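Local structure of putative vitamin-B12 independent methionine synthase family protein (Listeria monocytogenes, 1YPX) at residues A162-Q174 with L220-I234. The protein probably acts as a zinc-dependent methyltransferase of the cobalamin-independent methionine synthase family, passing a methyl group from a folate to homocysteine. Residues are numbered along the deposited sequence; the frame is centred on the assembly and turned at random.
Sequences ANDLATAYQKAIQ and LINEAIKHKPADMVI
Ala166 and Ala224 bring the two helices together: their CA atoms are 4.2 Å apart, and the short axes of 162-174 and 220-224 approach to 8.5 Å at a crossing angle of -39°. With no side chain beyond CB at either position, the backbones can pack closely, and Ala166 O lies 3.8 Å from Ala224 CA. Apolar contacts flank this point. The CB atoms of Tyr169 and Ala224 lie 3.7 Å apart, while the Tyr169 ring leads away from the interface and hydrogen-bonds through OH to Pro138 O. Leu165 and Leu220 cross at about a right angle, CD2 to CD2 at 4.0 Å. Farther along, Ile173 divides its branches: CD1 reaches Ile225 CG2 at 3.7 Å and also touches Ile234 CD1, whereas CG2 lies beside SE of selenomethionine Met232, the two side chains roughly perpendicular.

Polar side chains also pack against the apolar surface. Glu223, with CG anti to the backbone N (chi1 -173°) and an extended chain, lies across Ala166 as a knob in the hole formed by Ala162, Asn163, Ala166 and Gln170, its CG 3.5 Å from Ala166 CB. The flat end of Gln170 meets the His227 ring obliquely, Gln170 CD to His227 ND1 3.8 Å, the two planes 55° apart.

With 670 Å² buried, these alanine and methyl contacts imply a contact resting mainly on shape and apolar burial, seating neighbouring outer helices of the TIM-barrel-like fold and the loop into strand 233-238 against each other.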
loop_
_atom_site.group_PDB
_atom_site.type_symbol
_atom_site.label_atom_id
_atom_site.label_comp_id
_atom_site.label_asym_id
_atom_site.label_seq_id
_atom_site.Cartn_x
_atom_site.Cartn_y
_atom_site.Cartn_z
ATOM N N ALA A 162 -1.179 18.887 -10.772
ATOM C CA ALA A 162 -1.914 17.623 -10.724
ATOM C C ALA A 162 -1.763 16.821 -12.009
ATOM O O ALA A 162 -1.567 15.606 -11.969
ATOM C CB ALA A 162 -3.394 17.876 -10.442
ATOM N N ASN A 163 -1.845 17.488 -13.152
ATOM C CA ASN A 163 -1.706 16.777 -14.419
ATOM C C ASN A 163 -0.372 16.043 -14.562
ATOM O O ASN A 163 -0.361 14.836 -14.758
ATOM C CB ASN A 163 -1.892 17.733 -15.598
ATOM C CG ASN A 163 -3.243 18.421 -15.586
ATOM O OD1 ASN A 163 -3.593 19.135 -16.531
ATOM N ND2 ASN A 163 -4.011 18.217 -14.511
ATOM N N ASP A 164 0.738 16.767 -14.460
ATOM C CA ASP A 164 2.064 16.166 -14.604
ATOM C C ASP A 164 2.265 15.014 -13.628
ATOM O O ASP A 164 2.772 13.955 -14.003
ATOM C CB ASP A 164 3.177 17.209 -14.376
ATOM C CG ASP A 164 3.146 18.363 -15.391
ATOM O OD1 ASP A 164 4.071 19.213 -15.354
ATOM O OD2 ASP A 164 2.209 18.433 -16.224
ATOM N N LEU A 165 1.882 15.234 -12.373
ATOM C CA LEU A 165 2.018 14.224 -11.335
ATOM C C LEU A 165 1.272 12.936 -11.733
ATOM O O LEU A 165 1.770 11.829 -11.510
ATOM C CB LEU A 165 1.512 14.785 -9.990
ATOM C CG LEU A 165 1.531 13.904 -8.730
ATOM C CD1 LEU A 165 2.960 13.481 -8.425
ATOM C CD2 LEU A 165 0.939 14.650 -7.536
ATOM N N ALA A 166 0.096 13.080 -12.337
ATOM C CA ALA A 166 -0.693 11.930 -12.784
ATOM C C ALA A 166 -0.001 11.175 -13.943
ATOM O O ALA A 166 -0.022 9.940 -13.980
ATOM C CB ALA A 166 -2.100 12.396 -13.205
ATOM N N THR A 167 0.595 11.914 -14.887
ATOM C CA THR A 167 1.305 11.298 -16.002
ATOM C C THR A 167 2.550 10.648 -15.434
ATOM O O THR A 167 2.955 9.570 -15.866
ATOM C CB THR A 167 1.757 12.332 -17.079
ATOM O OG1 THR A 167 0.612 12.851 -17.759
ATOM C CG2 THR A 167 2.675 11.682 -18.112
ATOM N N ALA A 168 3.171 11.303 -14.462
ATOM C CA ALA A 168 4.359 10.721 -13.846
ATOM C C ALA A 168 3.946 9.356 -13.297
ATOM O O ALA A 168 4.726 8.400 -13.346
ATOM C CB ALA A 168 4.877 11.609 -12.718
ATOM N N TYR A 169 2.716 9.270 -12.786
ATOM C CA TYR A 169 2.222 8.009 -12.255
ATOM C C TYR A 169 1.767 7.033 -13.345
ATOM O O TYR A 169 1.978 5.825 -13.213
ATOM C CB TYR A 169 1.104 8.245 -11.222
ATOM C CG TYR A 169 1.601 8.245 -9.782
ATOM C CD1 TYR A 169 1.489 7.105 -8.983
ATOM C CD2 TYR A 169 2.213 9.376 -9.229
ATOM C CE1 TYR A 169 1.969 7.087 -7.669
ATOM C CE2 TYR A 169 2.706 9.370 -7.907
ATOM C CZ TYR A 169 2.576 8.219 -7.139
ATOM O OH TYR A 169 3.055 8.197 -5.848
ATOM N N GLN A 170 1.150 7.528 -14.415
ATOM C CA GLN A 170 0.734 6.623 -15.488
ATOM C C GLN A 170 2.004 5.943 -15.976
ATOM O O GLN A 170 2.068 4.713 -16.085
ATOM C CB GLN A 170 0.060 7.386 -16.632
ATOM C CG GLN A 170 -1.320 7.937 -16.286
ATOM C CD GLN A 170 -1.716 9.111 -17.177
ATOM O OE1 GLN A 170 -2.805 9.689 -17.039
ATOM N NE2 GLN A 170 -0.822 9.479 -18.094
ATOM N N LYS A 171 3.037 6.744 -16.222
ATOM C CA LYS A 171 4.309 6.199 -16.676
ATOM C C LYS A 171 4.928 5.285 -15.618
ATOM O O LYS A 171 5.531 4.266 -15.958
ATOM C CB LYS A 171 5.281 7.337 -17.045
ATOM C CG LYS A 171 4.728 8.326 -18.096
ATOM C CD LYS A 171 5.832 9.013 -18.915
ATOM C CE LYS A 171 6.359 10.313 -18.284
ATOM N NZ LYS A 171 5.630 11.573 -18.742
ATOM N N ALA A 172 4.780 5.633 -14.339
ATOM C CA ALA A 172 5.334 4.819 -13.251
ATOM C C ALA A 172 4.704 3.432 -13.253
ATOM O O ALA A 172 5.394 2.412 -13.251
ATOM C CB ALA A 172 5.081 5.490 -11.903
ATOM N N ILE A 173 3.379 3.410 -13.258
ATOM C CA ILE A 173 2.645 2.163 -13.257
ATOM C C ILE A 173 3.021 1.305 -14.460
ATOM O O ILE A 173 3.245 0.104 -14.336
ATOM C CB ILE A 173 1.137 2.432 -13.276
ATOM C CG1 ILE A 173 0.723 3.124 -11.986
ATOM C CG2 ILE A 173 0.394 1.148 -13.452
ATOM C CD1 ILE A 173 -0.719 3.517 -11.942
ATOM N N GLN A 174 3.086 1.936 -15.625
ATOM C CA GLN A 174 3.428 1.229 -16.839
ATOM C C GLN A 174 4.808 0.588 -16.678
ATOM O O GLN A 174 5.013 -0.583 -17.037
ATOM C CB GLN A 174 3.415 2.199 -18.027
ATOM C CG GLN A 174 3.299 1.531 -19.389
ATOM C CD GLN A 174 2.068 0.648 -19.506
ATOM O OE1 GLN A 174 0.938 1.097 -19.277
ATOM N NE2 GLN A 174 2.279 -0.617 -19.863
ATOM N N LEU A 220 -7.155 13.040 -8.924
ATOM C CA LEU A 220 -5.721 12.802 -9.071
ATOM C C LEU A 220 -5.440 11.307 -9.191
ATOM O O LEU A 220 -4.691 10.870 -10.073
ATOM C CB LEU A 220 -4.969 13.367 -7.866
ATOM C CG LEU A 220 -3.479 13.031 -7.793
ATOM C CD1 LEU A 220 -2.769 13.480 -9.067
ATOM C CD2 LEU A 220 -2.870 13.712 -6.573
ATOM N N ILE A 221 -6.060 10.537 -8.294
ATOM C CA ILE A 221 -5.908 9.094 -8.250
ATOM C C ILE A 221 -6.464 8.437 -9.502
ATOM O O ILE A 221 -5.766 7.679 -10.179
ATOM C CB ILE A 221 -6.665 8.465 -7.070
ATOM C CG1 ILE A 221 -6.306 9.159 -5.751
ATOM C CG2 ILE A 221 -6.403 6.974 -7.045
ATOM C CD1 ILE A 221 -4.838 9.347 -5.518
ATOM N N ASN A 222 -7.727 8.710 -9.811
ATOM C CA ASN A 222 -8.324 8.088 -10.990
ATOM C C ASN A 222 -7.501 8.394 -12.234
ATOM O O ASN A 222 -7.286 7.519 -13.072
ATOM C CB ASN A 222 -9.783 8.539 -11.186
ATOM C CG ASN A 222 -10.731 7.948 -10.138
ATOM O OD1 ASN A 222 -10.634 6.765 -9.785
ATOM N ND2 ASN A 222 -11.664 8.769 -9.651
ATOM N N GLU A 223 -7.030 9.631 -12.345
ATOM C CA GLU A 223 -6.222 10.008 -13.496
ATOM C C GLU A 223 -4.893 9.255 -13.506
ATOM O O GLU A 223 -4.456 8.766 -14.551
ATOM C CB GLU A 223 -5.946 11.512 -13.500
ATOM C CG GLU A 223 -5.249 11.969 -14.761
ATOM C CD GLU A 223 -4.828 13.418 -14.719
ATOM O OE1 GLU A 223 -4.177 13.853 -15.707
ATOM O OE2 GLU A 223 -5.139 14.122 -13.715
ATOM N N ALA A 224 -4.258 9.172 -12.337
ATOM C CA ALA A 224 -2.983 8.482 -12.185
ATOM C C ALA A 224 -3.067 7.021 -12.613
ATOM O O ALA A 224 -2.104 6.468 -13.146
ATOM C CB ALA A 224 -2.515 8.567 -10.737
ATOM N N ILE A 225 -4.219 6.399 -12.379
ATOM C CA ILE A 225 -4.412 5.002 -12.743
ATOM C C ILE A 225 -5.371 4.823 -13.920
ATOM O O ILE A 225 -5.925 3.738 -14.118
ATOM C CB ILE A 225 -4.946 4.191 -11.557
ATOM C CG1 ILE A 225 -6.313 4.725 -11.125
ATOM C CG2 ILE A 225 -3.967 4.265 -10.415
ATOM C CD1 ILE A 225 -7.007 3.859 -10.098
ATOM N N LYS A 226 -5.559 5.885 -14.696
ATOM C CA LYS A 226 -6.441 5.864 -15.859
ATOM C C LYS A 226 -6.051 4.769 -16.850
ATOM O O LYS A 226 -6.909 4.048 -17.358
ATOM C CB LYS A 226 -6.405 7.231 -16.553
ATOM C CG LYS A 226 -7.291 7.357 -17.785
ATOM C CD LYS A 226 -7.012 8.663 -18.540
ATOM C CE LYS A 226 -7.685 8.679 -19.913
ATOM N NZ LYS A 226 -7.175 9.782 -20.787
ATOM N N HIS A 227 -4.758 4.636 -17.119
ATOM C CA HIS A 227 -4.279 3.631 -18.068
ATOM C C HIS A 227 -3.808 2.356 -17.368
ATOM O O HIS A 227 -2.695 1.880 -17.604
ATOM C CB HIS A 227 -3.135 4.212 -18.906
ATOM C CG HIS A 227 -3.518 5.423 -19.705
ATOM N ND1 HIS A 227 -2.714 6.541 -19.785
ATOM C CD2 HIS A 227 -4.596 5.678 -20.485
ATOM C CE1 HIS A 227 -3.280 7.432 -20.581
ATOM N NE2 HIS A 227 -4.424 6.933 -21.019
ATOM N N LYS A 228 -4.665 1.803 -16.516
ATOM C CA LYS A 228 -4.351 0.586 -15.771
ATOM C C LYS A 228 -4.728 -0.650 -16.577
ATOM O O LYS A 228 -5.896 -0.849 -16.917
ATOM C CB LYS A 228 -5.112 0.574 -14.432
ATOM C CG LYS A 228 -4.682 -0.514 -13.434
ATOM C CD LYS A 228 -5.606 -1.744 -13.400
ATOM C CE LYS A 228 -6.980 -1.422 -12.797
ATOM N NZ LYS A 228 -7.801 -2.651 -12.594
ATOM N N PRO A 229 -3.736 -1.493 -16.898
ATOM C CA PRO A 229 -3.955 -2.721 -17.662
ATOM C C PRO A 229 -5.051 -3.577 -17.030
ATOM O O PRO A 229 -5.276 -3.538 -15.816
ATOM C CB PRO A 229 -2.596 -3.416 -17.598
ATOM C CG PRO A 229 -1.652 -2.285 -17.550
ATOM C CD PRO A 229 -2.307 -1.321 -16.589
ATOM N N ALA A 230 -5.713 -4.367 -17.863
ATOM C CA ALA A 230 -6.793 -5.235 -17.422
ATOM C C ALA A 230 -6.388 -6.307 -16.397
ATOM O O ALA A 230 -7.143 -6.589 -15.466
ATOM C CB ALA A 230 -7.427 -5.894 -18.637
ATOM N N ASP A 231 -5.209 -6.903 -16.566
ATOM C CA ASP A 231 -4.741 -7.960 -15.655
ATOM C C ASP A 231 -3.949 -7.469 -14.448
ATOM O O ASP A 231 -3.409 -8.273 -13.687
ATOM C CB ASP A 231 -3.867 -8.965 -16.403
ATOM C CG ASP A 231 -2.644 -8.319 -17.019
ATOM O OD1 ASP A 231 -1.669 -9.037 -17.346
ATOM O OD2 ASP A 231 -2.664 -7.081 -17.184
HETATM N N MSE A 232 -3.851 -6.158 -14.280
HETATM C CA MSE A 232 -3.122 -5.632 -13.143
HETATM C C MSE A 232 -4.108 -5.183 -12.071
HETATM O O MSE A 232 -5.134 -4.566 -12.371
HETATM C CB MSE A 232 -2.227 -4.468 -13.564
HETATM C CG MSE A 232 -1.388 -3.911 -12.416
HETATM SE SE MSE A 232 -0.333 -2.340 -12.892
HETATM C CE MSE A 232 -1.798 -1.208 -13.379
ATOM N N VAL A 233 -3.801 -5.507 -10.819
ATOM C CA VAL A 233 -4.658 -5.136 -9.695
ATOM C C VAL A 233 -4.027 -3.939 -8.971
ATOM O O VAL A 233 -2.821 -3.901 -8.728
ATOM C CB VAL A 233 -4.821 -6.340 -8.711
ATOM C CG1 VAL A 233 -5.716 -5.959 -7.536
ATOM C CG2 VAL A 233 -5.402 -7.543 -9.439
ATOM N N ILE A 234 -4.840 -2.940 -8.657
ATOM C CA ILE A 234 -4.327 -1.789 -7.942
ATOM C C ILE A 234 -5.147 -1.545 -6.696
ATOM O O ILE A 234 -6.248 -1.007 -6.753
ATOM C CB ILE A 234 -4.314 -0.524 -8.807
ATOM C CG1 ILE A 234 -3.259 -0.694 -9.921
ATOM C CG2 ILE A 234 -4.029 0.703 -7.919
ATOM C CD1 ILE A 234 -2.909 0.580 -10.714
#